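Local atomic coordinates of D7 protein (Aedes aegypti, PDB entry 3DYE), a protein that binds and sequesters biogenic amines and leukotrienes of the host during mosquito blood feeding, with separate pockets for lipids and amines. Residues Phe156-Tyr161 and Lys187-Cys192; Lys150-Glu155 and Val269-Tyr274; Val180-Leu185 and Lys243-Tyr248; Lys216-Asp221 and Lys261-Tyr266. One frame throughout, in Å; residues are numbered along the deposited sequence.

Contact 1: residues Phe156-Tyr161 and Lys187-Cys192. With LNR (L-norepinephrine), chain F.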
# COMPACT_ATOMS: atom_id res chain seq x y z
N PHE A 156 8.20 -10.17 5.87
CA PHE A 156 7.77 -9.54 7.11
C PHE A 156 6.77 -10.44 7.85
O PHE A 156 6.95 -10.72 9.03
CB PHE A 156 7.19 -8.13 6.87
CG PHE A 156 6.37 -7.61 8.03
CD1 PHE A 156 6.99 -7.21 9.22
CD2 PHE A 156 4.98 -7.55 7.95
CE1 PHE A 156 6.23 -6.75 10.30
CE2 PHE A 156 4.21 -7.09 9.04
CZ PHE A 156 4.84 -6.69 10.21
N CYS A 157 5.74 -10.91 7.14
CA CYS A 157 4.72 -11.76 7.77
C CYS A 157 5.28 -13.12 8.17
O CYS A 157 5.02 -13.61 9.27
CB CYS A 157 3.52 -11.93 6.85
SG CYS A 157 2.65 -10.38 6.51
N GLU A 158 6.06 -13.72 7.28
CA GLU A 158 6.68 -15.03 7.52
C GLU A 158 7.54 -15.01 8.79
O GLU A 158 7.48 -15.95 9.59
CB GLU A 158 7.52 -15.45 6.32
CG GLU A 158 6.71 -15.90 5.10
CD GLU A 158 7.57 -16.12 3.88
OE1 GLU A 158 8.79 -15.84 3.92
OE2 GLU A 158 7.02 -16.58 2.86
N ASN A 159 8.32 -13.95 8.97
CA ASN A 159 9.19 -13.83 10.15
C ASN A 159 8.41 -13.62 11.43
O ASN A 159 8.81 -14.08 12.50
CB ASN A 159 10.20 -12.70 9.96
CG ASN A 159 11.24 -13.01 8.91
OD1 ASN A 159 11.33 -14.14 8.40
ND2 ASN A 159 12.04 -12.00 8.56
N LYS A 160 7.28 -12.94 11.32
CA LYS A 160 6.41 -12.66 12.44
C LYS A 160 5.74 -13.95 12.96
O LYS A 160 5.66 -14.17 14.17
CB LYS A 160 5.37 -11.61 12.04
CG LYS A 160 4.43 -11.19 13.15
CD LYS A 160 3.52 -10.05 12.71
CE LYS A 160 2.51 -9.75 13.81
NZ LYS A 160 1.63 -8.60 13.44
N TYR A 161 5.29 -14.80 12.04
CA TYR A 161 4.47 -15.95 12.41
C TYR A 161 5.19 -17.29 12.39
O TYR A 161 4.79 -18.23 13.09
CB TYR A 161 3.20 -16.00 11.55
CG TYR A 161 2.31 -14.81 11.82
CD1 TYR A 161 1.49 -14.77 12.95
CD2 TYR A 161 2.32 -13.71 10.97
CE1 TYR A 161 0.69 -13.67 13.21
CE2 TYR A 161 1.51 -12.60 11.22
CZ TYR A 161 0.70 -12.59 12.35
OH TYR A 161 -0.10 -11.50 12.60
N LYS A 187 -3.97 -18.87 9.43
CA LYS A 187 -5.02 -17.90 9.10
C LYS A 187 -4.57 -16.48 9.45
O LYS A 187 -4.84 -15.54 8.70
CB LYS A 187 -6.34 -18.27 9.80
CG LYS A 187 -6.98 -19.56 9.25
CD LYS A 187 -8.29 -19.93 9.95
CE LYS A 187 -8.84 -21.25 9.41
NZ LYS A 187 -10.11 -21.67 10.07
N GLU A 188 -3.87 -16.34 10.58
CA GLU A 188 -3.31 -15.05 11.01
C GLU A 188 -2.24 -14.57 10.06
O GLU A 188 -2.21 -13.40 9.69
CB GLU A 188 -2.71 -15.17 12.42
CG GLU A 188 -3.73 -15.44 13.52
CD GLU A 188 -3.14 -15.26 14.91
OE1 GLU A 188 -2.33 -14.33 15.09
OE2 GLU A 188 -3.50 -16.04 15.82
N HIS A 189 -1.36 -15.48 9.67
CA HIS A 189 -0.30 -15.18 8.71
C HIS A 189 -0.89 -14.72 7.38
O HIS A 189 -0.46 -13.72 6.80
CB HIS A 189 0.59 -16.41 8.51
CG HIS A 189 1.51 -16.29 7.34
ND1 HIS A 189 2.63 -15.48 7.34
CD2 HIS A 189 1.46 -16.87 6.11
CE1 HIS A 189 3.23 -15.57 6.17
NE2 HIS A 189 2.54 -16.40 5.40
N THR A 190 -1.89 -15.45 6.89
CA THR A 190 -2.51 -15.13 5.61
C THR A 190 -3.24 -13.79 5.68
O THR A 190 -3.25 -13.03 4.70
CB THR A 190 -3.43 -16.29 5.15
OG1 THR A 190 -2.63 -17.47 5.00
CG2 THR A 190 -4.06 -15.97 3.81
N ASP A 191 -3.81 -13.48 6.84
CA ASP A 191 -4.38 -12.15 7.08
C ASP A 191 -3.33 -11.05 6.95
O ASP A 191 -3.58 -10.01 6.33
CB ASP A 191 -5.04 -12.10 8.46
CG ASP A 191 -5.74 -10.78 8.69
OD1 ASP A 191 -6.72 -10.50 7.98
OD2 ASP A 191 -5.28 -10.02 9.57
N CYS A 192 -2.15 -11.29 7.54
CA CYS A 192 -1.02 -10.37 7.45
C CYS A 192 -0.63 -10.13 6.00
O CYS A 192 -0.43 -8.98 5.59
CB CYS A 192 0.17 -10.94 8.25
SG CYS A 192 1.68 -9.92 8.27
OAC LNR F . 4.05 -16.69 3.07
CAJ LNR F . 3.39 -16.99 1.92
CAG LNR F . 4.07 -17.10 0.71
CAI LNR F . 2.02 -17.19 1.92
OAB LNR F . 1.29 -17.10 3.07
CAE LNR F . 1.39 -17.49 0.72
CAF LNR F . 2.06 -17.59 -0.38
CAK LNR F . 3.34 -17.40 -0.44
CAL LNR F . 3.99 -17.53 -1.76
OAD LNR F . 4.05 -18.92 -2.09
CAH LNR F . 5.38 -16.92 -1.80
NAA LNR F . 5.79 -16.72 -3.18
O HOH W 1 -2.55 -10.86 10.95

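Contact 2: residues Lys150-Glu155 and Val269-Tyr274. With LNR (L-norepinephrine), chain F.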
# COMPACT_ATOMS: atom_id res chain seq x y z
N LYS A 150 12.73 -1.85 1.90
CA LYS A 150 13.57 -2.86 1.25
C LYS A 150 13.33 -4.30 1.75
O LYS A 150 14.09 -5.21 1.43
CB LYS A 150 15.06 -2.48 1.32
CG LYS A 150 15.42 -1.24 0.49
CD LYS A 150 16.78 -0.65 0.88
CE LYS A 150 16.67 0.24 2.12
NZ LYS A 150 17.90 1.05 2.39
N GLN A 151 12.25 -4.49 2.51
CA GLN A 151 11.89 -5.82 2.99
C GLN A 151 10.61 -6.27 2.30
O GLN A 151 9.61 -5.56 2.30
CB GLN A 151 11.69 -5.81 4.51
CG GLN A 151 11.17 -7.14 5.06
CD GLN A 151 10.87 -7.10 6.54
OE1 GLN A 151 10.35 -6.10 7.05
NE2 GLN A 151 11.18 -8.18 7.25
N SER A 152 10.64 -7.47 1.71
CA SER A 152 9.45 -8.09 1.16
C SER A 152 8.34 -8.13 2.21
O SER A 152 8.58 -8.49 3.36
CB SER A 152 9.81 -9.52 0.74
OG SER A 152 8.68 -10.35 0.73
N TYR A 153 7.12 -7.75 1.84
CA TYR A 153 6.02 -7.85 2.81
C TYR A 153 5.76 -9.31 3.22
O TYR A 153 5.37 -9.59 4.36
CB TYR A 153 4.75 -7.17 2.32
CG TYR A 153 3.97 -6.59 3.48
CD1 TYR A 153 4.01 -5.22 3.76
CD2 TYR A 153 3.22 -7.41 4.32
CE1 TYR A 153 3.31 -4.68 4.84
CE2 TYR A 153 2.53 -6.90 5.40
CZ TYR A 153 2.57 -5.53 5.66
OH TYR A 153 1.88 -5.03 6.74
N PHE A 154 5.97 -10.24 2.28
CA PHE A 154 5.83 -11.66 2.56
C PHE A 154 6.82 -12.09 3.64
O PHE A 154 6.45 -12.79 4.58
CB PHE A 154 6.05 -12.50 1.30
CG PHE A 154 4.90 -12.46 0.33
CD1 PHE A 154 4.29 -13.65 -0.07
CD2 PHE A 154 4.44 -11.26 -0.20
CE1 PHE A 154 3.24 -13.63 -0.97
CE2 PHE A 154 3.37 -11.24 -1.10
CZ PHE A 154 2.77 -12.43 -1.49
N GLU A 155 8.07 -11.65 3.49
CA GLU A 155 9.11 -11.94 4.48
C GLU A 155 8.73 -11.39 5.86
O GLU A 155 8.93 -12.07 6.87
CB GLU A 155 10.45 -11.33 4.06
CG GLU A 155 11.58 -11.62 5.05
CD GLU A 155 12.79 -10.74 4.83
OE1 GLU A 155 13.38 -10.83 3.73
OE2 GLU A 155 13.15 -9.98 5.75
N VAL A 269 7.77 -9.93 -5.25
CA VAL A 269 8.97 -9.25 -5.74
C VAL A 269 8.83 -7.72 -5.64
O VAL A 269 9.74 -7.04 -5.16
CB VAL A 269 9.33 -9.68 -7.19
CG1 VAL A 269 10.44 -8.80 -7.77
CG2 VAL A 269 9.74 -11.17 -7.21
N ARG A 270 7.69 -7.20 -6.08
CA ARG A 270 7.47 -5.75 -6.09
C ARG A 270 7.23 -5.19 -4.68
O ARG A 270 7.50 -4.02 -4.42
CB ARG A 270 6.33 -5.38 -7.05
CG ARG A 270 6.67 -5.70 -8.51
CD ARG A 270 5.59 -5.27 -9.50
NE ARG A 270 4.44 -6.16 -9.44
CZ ARG A 270 3.30 -5.86 -8.83
NH1 ARG A 270 3.14 -4.68 -8.26
NH2 ARG A 270 2.30 -6.73 -8.83
N SER A 271 6.75 -6.04 -3.77
CA SER A 271 6.54 -5.63 -2.38
C SER A 271 7.86 -5.35 -1.67
O SER A 271 7.89 -4.69 -0.63
CB SER A 271 5.73 -6.68 -1.61
OG SER A 271 6.54 -7.74 -1.14
N GLN A 272 8.96 -5.87 -2.23
CA GLN A 272 10.28 -5.71 -1.61
C GLN A 272 10.83 -4.29 -1.76
O GLN A 272 11.60 -3.83 -0.93
CB GLN A 272 11.28 -6.75 -2.14
CG GLN A 272 12.64 -6.77 -1.43
CD GLN A 272 13.72 -5.99 -2.18
OE1 GLN A 272 13.80 -6.04 -3.40
NE2 GLN A 272 14.56 -5.27 -1.43
N ILE A 273 10.43 -3.60 -2.83
CA ILE A 273 10.83 -2.19 -3.04
C ILE A 273 9.59 -1.46 -3.53
O ILE A 273 9.18 -1.64 -4.67
CB ILE A 273 11.96 -2.03 -4.09
CG1 ILE A 273 13.25 -2.71 -3.63
CG2 ILE A 273 12.22 -0.54 -4.36
CD1 ILE A 273 14.24 -3.00 -4.75
N TYR A 274 9.00 -0.64 -2.67
CA TYR A 274 7.73 0.02 -3.01
C TYR A 274 7.86 0.91 -4.26
O TYR A 274 6.92 1.01 -5.06
CB TYR A 274 7.15 0.79 -1.82
CG TYR A 274 6.42 -0.07 -0.80
CD1 TYR A 274 6.60 -1.46 -0.76
CD2 TYR A 274 5.58 0.51 0.15
CE1 TYR A 274 5.94 -2.25 0.19
CE2 TYR A 274 4.90 -0.27 1.10
CZ TYR A 274 5.09 -1.65 1.12
OH TYR A 274 4.44 -2.41 2.05
OAC LNR F . 4.05 -16.69 3.07
CAJ LNR F . 3.39 -16.99 1.92
CAG LNR F . 4.07 -17.10 0.71
CAI LNR F . 2.02 -17.19 1.92
OAB LNR F . 1.29 -17.10 3.07
CAE LNR F . 1.39 -17.49 0.72
CAF LNR F . 2.06 -17.59 -0.38
CAK LNR F . 3.34 -17.40 -0.44
CAL LNR F . 3.99 -17.53 -1.76
OAD LNR F . 4.05 -18.92 -2.09
CAH LNR F . 5.38 -16.92 -1.80
NAA LNR F . 5.79 -16.72 -3.18

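Contact 3: residues Val180-Leu185 and Lys243-Tyr248. With LNR (L-norepinephrine), chain F.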
# COMPACT_ATOMS: atom_id res chain seq x y z
N VAL A 180 -2.21 -24.79 1.39
CA VAL A 180 -3.16 -24.06 2.24
C VAL A 180 -3.33 -24.83 3.54
O VAL A 180 -3.91 -25.92 3.55
CB VAL A 180 -4.52 -23.86 1.52
CG1 VAL A 180 -5.54 -23.17 2.46
CG2 VAL A 180 -4.34 -23.08 0.23
N LEU A 181 -2.81 -24.28 4.63
CA LEU A 181 -2.96 -24.90 5.93
C LEU A 181 -4.28 -24.46 6.56
O LEU A 181 -4.95 -23.56 6.03
CB LEU A 181 -1.76 -24.60 6.83
CG LEU A 181 -0.38 -24.98 6.28
CD1 LEU A 181 0.69 -24.52 7.26
CD2 LEU A 181 -0.28 -26.49 6.01
N ASP A 182 -4.64 -25.10 7.67
CA ASP A 182 -5.97 -24.95 8.27
C ASP A 182 -5.97 -24.31 9.65
O ASP A 182 -7.04 -24.06 10.21
CB ASP A 182 -6.62 -26.33 8.42
CG ASP A 182 -7.43 -26.72 7.22
OD1 ASP A 182 -7.50 -25.94 6.25
OD2 ASP A 182 -8.00 -27.82 7.25
N ASP A 183 -4.79 -24.09 10.22
CA ASP A 183 -4.68 -23.76 11.63
C ASP A 183 -4.78 -22.25 11.86
O ASP A 183 -4.56 -21.45 10.94
CB ASP A 183 -3.34 -24.29 12.16
CG ASP A 183 -2.16 -23.65 11.46
OD1 ASP A 183 -1.78 -24.10 10.37
OD2 ASP A 183 -1.63 -22.66 11.99
N ALA A 184 -5.09 -21.86 13.10
CA ALA A 184 -5.20 -20.44 13.49
C ALA A 184 -3.98 -19.61 13.09
O ALA A 184 -4.12 -18.50 12.57
CB ALA A 184 -5.47 -20.31 14.99
N LEU A 185 -2.79 -20.15 13.33
CA LEU A 185 -1.55 -19.43 13.02
C LEU A 185 -1.46 -19.10 11.54
O LEU A 185 -1.16 -17.96 11.16
CB LEU A 185 -0.32 -20.23 13.47
CG LEU A 185 1.05 -19.67 13.10
CD1 LEU A 185 1.32 -18.35 13.80
CD2 LEU A 185 2.11 -20.69 13.47
N LYS A 243 -11.50 -14.14 7.04
CA LYS A 243 -11.83 -13.63 5.71
C LYS A 243 -10.65 -13.67 4.73
O LYS A 243 -10.81 -14.14 3.61
CB LYS A 243 -12.43 -12.22 5.77
CG LYS A 243 -13.31 -11.94 4.56
CD LYS A 243 -13.83 -10.52 4.52
CE LYS A 243 -15.02 -10.31 5.44
NZ LYS A 243 -15.63 -8.97 5.19
N SER A 244 -9.49 -13.19 5.17
CA SER A 244 -8.30 -13.17 4.31
C SER A 244 -7.92 -14.58 3.89
O SER A 244 -7.68 -14.84 2.71
CB SER A 244 -7.11 -12.51 5.02
OG SER A 244 -7.28 -11.10 5.14
N TRP A 245 -7.86 -15.48 4.86
CA TRP A 245 -7.58 -16.89 4.59
C TRP A 245 -8.61 -17.49 3.62
O TRP A 245 -8.23 -18.20 2.70
CB TRP A 245 -7.51 -17.68 5.90
CG TRP A 245 -7.35 -19.16 5.73
CD1 TRP A 245 -6.19 -19.85 5.49
CD2 TRP A 245 -8.39 -20.14 5.80
NE1 TRP A 245 -6.45 -21.19 5.41
CE2 TRP A 245 -7.79 -21.40 5.59
CE3 TRP A 245 -9.77 -20.07 6.02
CZ2 TRP A 245 -8.53 -22.59 5.60
CZ3 TRP A 245 -10.51 -21.26 6.03
CH2 TRP A 245 -9.88 -22.50 5.82
N HIS A 246 -9.88 -17.18 3.84
CA HIS A 246 -10.95 -17.64 2.94
C HIS A 246 -10.63 -17.33 1.47
O HIS A 246 -10.65 -18.23 0.64
CB HIS A 246 -12.30 -17.02 3.31
CG HIS A 246 -13.37 -17.31 2.31
ND1 HIS A 246 -13.95 -18.56 2.19
CD2 HIS A 246 -13.95 -16.54 1.36
CE1 HIS A 246 -14.84 -18.53 1.21
NE2 HIS A 246 -14.85 -17.32 0.69
N TYR A 247 -10.33 -16.07 1.17
CA TYR A 247 -10.08 -15.68 -0.22
C TYR A 247 -8.78 -16.23 -0.79
O TYR A 247 -8.70 -16.56 -1.97
CB TYR A 247 -10.13 -14.16 -0.38
CG TYR A 247 -11.54 -13.66 -0.30
CD1 TYR A 247 -12.42 -13.83 -1.36
CD2 TYR A 247 -12.00 -13.04 0.86
CE1 TYR A 247 -13.72 -13.38 -1.29
CE2 TYR A 247 -13.31 -12.58 0.94
CZ TYR A 247 -14.16 -12.75 -0.14
OH TYR A 247 -15.46 -12.31 -0.06
N TYR A 248 -7.76 -16.32 0.06
CA TYR A 248 -6.50 -16.94 -0.34
C TYR A 248 -6.73 -18.41 -0.74
O TYR A 248 -6.34 -18.84 -1.83
CB TYR A 248 -5.47 -16.85 0.79
CG TYR A 248 -4.17 -17.54 0.46
CD1 TYR A 248 -3.23 -16.94 -0.37
CD2 TYR A 248 -3.88 -18.80 0.99
CE1 TYR A 248 -2.03 -17.58 -0.67
CE2 TYR A 248 -2.68 -19.45 0.69
CZ TYR A 248 -1.77 -18.84 -0.14
OH TYR A 248 -0.59 -19.48 -0.43
OAC LNR F . 4.05 -16.69 3.07
CAJ LNR F . 3.39 -16.99 1.92
CAG LNR F . 4.07 -17.10 0.71
CAI LNR F . 2.02 -17.19 1.92
OAB LNR F . 1.29 -17.10 3.07
CAE LNR F . 1.39 -17.49 0.72
CAF LNR F . 2.06 -17.59 -0.38
CAK LNR F . 3.34 -17.40 -0.44
CAL LNR F . 3.99 -17.53 -1.76
OAD LNR F . 4.05 -18.92 -2.09
CAH LNR F . 5.38 -16.92 -1.80
NAA LNR F . 5.79 -16.72 -3.18

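Contact 4: residues Lys216-Asp221 and Lys261-Tyr266. With LNR (L-norepinephrine), chain F.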
# COMPACT_ATOMS: atom_id res chain seq x y z
N LYS A 216 -3.22 -7.98 -14.13
CA LYS A 216 -2.86 -7.19 -15.30
C LYS A 216 -1.34 -7.00 -15.40
O LYS A 216 -0.79 -6.96 -16.50
CB LYS A 216 -3.59 -5.85 -15.31
CG LYS A 216 -5.12 -5.95 -15.47
CD LYS A 216 -5.57 -6.97 -16.53
CE LYS A 216 -5.56 -6.40 -17.95
NZ LYS A 216 -6.22 -7.33 -18.93
N LEU A 217 -0.68 -6.90 -14.24
CA LEU A 217 0.76 -6.70 -14.20
C LEU A 217 1.56 -7.92 -14.67
O LEU A 217 2.71 -7.79 -15.08
CB LEU A 217 1.22 -6.24 -12.82
CG LEU A 217 1.02 -4.73 -12.60
CD1 LEU A 217 0.99 -4.38 -11.12
CD2 LEU A 217 2.07 -3.90 -13.36
N VAL A 218 0.93 -9.10 -14.62
CA VAL A 218 1.51 -10.30 -15.22
C VAL A 218 0.81 -10.68 -16.53
O VAL A 218 0.83 -11.84 -16.96
CB VAL A 218 1.59 -11.49 -14.23
CG1 VAL A 218 2.49 -11.13 -13.07
CG2 VAL A 218 0.20 -11.90 -13.73
N ASN A 219 0.19 -9.68 -17.16
CA ASN A 219 -0.38 -9.81 -18.51
C ASN A 219 -1.49 -10.86 -18.65
O ASN A 219 -1.55 -11.61 -19.63
CB ASN A 219 0.73 -10.05 -19.54
CG ASN A 219 1.85 -9.03 -19.45
OD1 ASN A 219 3.03 -9.38 -19.47
ND2 ASN A 219 1.48 -7.76 -19.36
N LYS A 220 -2.38 -10.90 -17.66
CA LYS A 220 -3.51 -11.82 -17.67
C LYS A 220 -4.83 -11.07 -17.79
O LYS A 220 -4.98 -9.97 -17.25
CB LYS A 220 -3.52 -12.69 -16.41
CG LYS A 220 -2.27 -13.53 -16.17
CD LYS A 220 -2.04 -14.53 -17.28
CE LYS A 220 -0.72 -15.29 -17.09
NZ LYS A 220 -0.41 -16.07 -18.32
N ASP A 221 -5.77 -11.67 -18.51
CA ASP A 221 -7.15 -11.20 -18.52
C ASP A 221 -7.77 -11.47 -17.15
O ASP A 221 -7.36 -12.40 -16.46
CB ASP A 221 -7.95 -11.93 -19.59
CG ASP A 221 -9.35 -11.37 -19.74
OD1 ASP A 221 -9.50 -10.25 -20.27
OD2 ASP A 221 -10.32 -12.07 -19.34
N LYS A 261 -1.06 -17.64 -8.74
CA LYS A 261 0.30 -17.87 -8.24
C LYS A 261 1.33 -17.01 -8.98
O LYS A 261 2.26 -16.47 -8.38
CB LYS A 261 0.66 -19.36 -8.33
CG LYS A 261 -0.15 -20.23 -7.35
CD LYS A 261 0.08 -21.72 -7.60
CE LYS A 261 -0.92 -22.58 -6.84
NZ LYS A 261 -0.54 -24.02 -6.90
N GLU A 262 1.15 -16.86 -10.29
CA GLU A 262 2.04 -16.00 -11.07
C GLU A 262 1.95 -14.53 -10.63
O GLU A 262 2.98 -13.85 -10.45
CB GLU A 262 1.74 -16.13 -12.57
CG GLU A 262 2.74 -15.38 -13.45
CD GLU A 262 2.60 -15.70 -14.92
OE1 GLU A 262 1.80 -16.59 -15.27
OE2 GLU A 262 3.31 -15.06 -15.73
N ALA A 263 0.71 -14.05 -10.45
CA ALA A 263 0.47 -12.66 -10.06
C ALA A 263 1.00 -12.39 -8.64
O ALA A 263 1.59 -11.33 -8.37
CB ALA A 263 -1.04 -12.34 -10.15
N PHE A 264 0.77 -13.35 -7.75
CA PHE A 264 1.14 -13.26 -6.33
C PHE A 264 2.66 -13.27 -6.19
O PHE A 264 3.23 -12.50 -5.41
CB PHE A 264 0.51 -14.45 -5.58
CG PHE A 264 0.12 -14.18 -4.14
CD1 PHE A 264 -0.79 -13.17 -3.81
CD2 PHE A 264 0.62 -14.99 -3.12
CE1 PHE A 264 -1.17 -12.96 -2.48
CE2 PHE A 264 0.24 -14.78 -1.79
CZ PHE A 264 -0.66 -13.76 -1.47
N ASP A 265 3.32 -14.15 -6.96
CA ASP A 265 4.79 -14.20 -7.00
C ASP A 265 5.41 -12.87 -7.44
O ASP A 265 6.37 -12.40 -6.83
CB ASP A 265 5.29 -15.33 -7.93
CG ASP A 265 5.17 -16.72 -7.30
OD1 ASP A 265 4.83 -16.85 -6.10
OD2 ASP A 265 5.43 -17.70 -8.03
N TYR A 266 4.86 -12.26 -8.49
CA TYR A 266 5.35 -10.97 -8.96
C TYR A 266 5.09 -9.89 -7.91
O TYR A 266 5.95 -9.04 -7.67
CB TYR A 266 4.72 -10.58 -10.30
CG TYR A 266 5.36 -9.38 -11.01
CD1 TYR A 266 6.73 -9.15 -10.94
CD2 TYR A 266 4.58 -8.51 -11.78
CE1 TYR A 266 7.32 -8.05 -11.62
CE2 TYR A 266 5.16 -7.42 -12.46
CZ TYR A 266 6.53 -7.20 -12.37
OH TYR A 266 7.08 -6.12 -13.04
OAC LNR F . 4.05 -16.69 3.07
CAJ LNR F . 3.39 -16.99 1.92
CAG LNR F . 4.07 -17.10 0.71
CAI LNR F . 2.02 -17.19 1.92
OAB LNR F . 1.29 -17.10 3.07
CAE LNR F . 1.39 -17.49 0.72
CAF LNR F . 2.06 -17.59 -0.38
CAK LNR F . 3.34 -17.40 -0.44
CAL LNR F . 3.99 -17.53 -1.76
OAD LNR F . 4.05 -18.92 -2.09
CAH LNR F . 5.38 -16.92 -1.80
NAA LNR F . 5.79 -16.72 -3.18
O HOH W 2 2.47 -14.08 -18.17
O HOH W 3 1.77 -17.76 -17.86

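Contact 1: residues Phe156-Tyr161 and Lys187-Cys192
A disulfide of the odorant-binding-protein fold, Cys157 to Cys192, ties two nearly antiparallel helices together beside the noradrenaline pocket. Their axes come within 9.2 Å at an angle of 154°. The negative chi3 of -81° makes it a left-handed disulfide, near the relaxed right angle. Cys192 SG also lies obliquely to the Phe156 ring, with CE2 at 3.9 Å, and at the edge of the Tyr161 ring.

Tyr161 lies against the backbone of the other helix. His189 CA sits over one face of the Tyr161 ring, 4.1 Å from its centroid, a CH-pi contact. Lys160 CG lies near the rim of the opposite face. A water joins Tyr161 OH, Glu188 O and Asp191 OD2.

The His189 side chain leaves with CG anti to its backbone N (chi1 167°), which brings the imidazole between the helices. Its edge meets Cys157 O and Glu158 N. His189 NE2 donates to noradrenaline OAC at 2.8 Å and, weakly, to OAB at 2.7 Å. The buried His189 ND1 has no partner in the model. Noradrenaline OAC in turn donates to Glu158 OE2 at 3.0 Å, so one hydroxyl is gripped from both helices. Arg176 forms a salt bridge with the same carboxylate, and Gln300 of helix 286-300 bonds its OE1.

The contact pairs helix 153-161 with helix 184-196, while Asp191 reaches Ser244 on helix 243-252.

Contact 2: residues Lys150-Glu155 and Val269-Tyr274
The backbones come closest where Ser152 CA lies 3.7 Å from Gln272 CA. Here the turn leading into helix 153-161 meets the chain near the end of helix 257-271. Lys150 CA also makes a CA-H...O contact with Gln272 O at 3.1 Å.

Two hydrogen bonds join the segments, each from one side. Gln272 NE2 donates to Lys150 O at 2.9 Å. The bond is almost straight, 175°, and lies in the amide plane, but it meets the carbonyl from above its plane. A bend at chi2 (-98°) turns the amide back to that oxygen. In the other direction, Tyr153 N donates to Ser271 OG at 3.0 Å. Ser271 OG is also bonded to Glu268 O, one turn back on its own helix.

The hydroxyl of Tyr274 meets the edge of the Tyr153 ring, with OH 3.3 Å from CD1. That hydroxyl is bonded to Glu7 of helix 6-20. Ser271 OG lies obliquely to the Phe154 ring, nearest CD2. Noradrenaline CAG lies in the Phe154 ring plane at its edge, 3.5 Å from CD1.

Ser152 is the N-cap of helix 153-161, its OG accepting from Glu155 N at 3.1 Å. The contact thus joins a capped helix start to a helix end at the wall of the amine pocket.

Contact 3: residues Val180-Leu185 and Lys243-Tyr248
Val180 meets two aromatic side chains of helix 243-252 with its two methyl groups. Val180 CG1 comes obliquely to the indole of Trp245, 3.7 Å from Trp245 NE1. Val180 CG2 reaches Tyr248 CE2 at 4.0 Å, and the valine and the tyrosine lie side by side, running opposite ways.

Leu181, whose CB points away, takes part through its carbonyl. Trp245 NE1 donates to Leu181 O at 2.9 Å, with an N-H...O angle of 143°. The N-H approaches the carbonyl oxygen almost end-on, while the oxygen is tilted 21° from the indole plane. Trp245 holds its indole trans to the main-chain N, and this carries the N-H across to the loop.

Asp182 follows at the indole edge. Its OD1 lies 3.6 Å from Trp245 CZ2, with the carboxylate plane turned 76° from the ring. Asp183 is then the N-cap of helix 184-196, its OD2 accepting from Phe186 N.

Tyr248 also touches the ligand obliquely, its OH 3.0 Å from noradrenaline CAE. Lys187 makes a cation-pi contact with Trp245, and Tyr248 packs on Phe186 and Thr190. The loop before helix 184-196 is therefore held against helix 243-252, close to where these two helices pack together.

Contact 4: residues Lys216-Asp221 and Lys261-Tyr266
Val218 directs CB at helix 257-271, and its methyl groups fit among Glu262, Ala263 and Tyr266. Val218 CG1 is 3.6 Å from Tyr266 CD2 and comes obliquely to the ring. Val218 and Tyr266 lie alongside one another, pointing opposite ways. Val218 CG2 lies 3.8 Å from Ala263 CB. Leu217 adds its CB alongside Tyr266, 4.1 Å from CE2.

Lys220 and Glu262 cross at about a right angle. Glu262 swings CG opposite its own N (chi1 -173°); the extended chain beyond CG carries the carboxylate to the loop. Lys220 bends at chi2 to meet it. Lys220 CE is 3.4 Å from Glu262 OE1, but NZ is 3.8 Å from OE1, a long salt bridge. One water accepts from Lys220 NZ and donates to Glu262 OE1. Another donates to Val218 O and to Glu262 OE2, which Tyr284 OH also binds.

Asn219, with positive phi, is the C-prime residue of a Schellman motif that closes helix 208-217. Asp265 OD1, on another side of helix 257-271, receives a weak bond from noradrenaline NAA at 3.1 Å.

The contact thus packs the end of helix 208-217 on the middle of helix 257-271. Tyr266 also touches Val289 of helix 286-300.

In the fold
All four contacts reach the bound noradrenaline in the C-terminal pocket. Contact 1 binds the catechol hydroxyls, and contact 4 meets the amine through one weak bond from NAA to Asp265; Glu268 OE1 and Arg176 O also bond the ligand. The centres of these two contacts are 22 Å apart, nearest atoms about 7 Å. Contacts 2 and 3 add aromatic walls. Phe264 of contact 4 joins them: its CE2 is 3.3 Å from Phe154 CE1 of contact 2 and 3.8 Å from Tyr248 CE1 of contact 3. Contacts 1 and 2 share helix 153-161, contacts 1 and 3 helix 184-196, contacts 2 and 4 helix 257-271. Contact 2 closes a chain loop containing the other three.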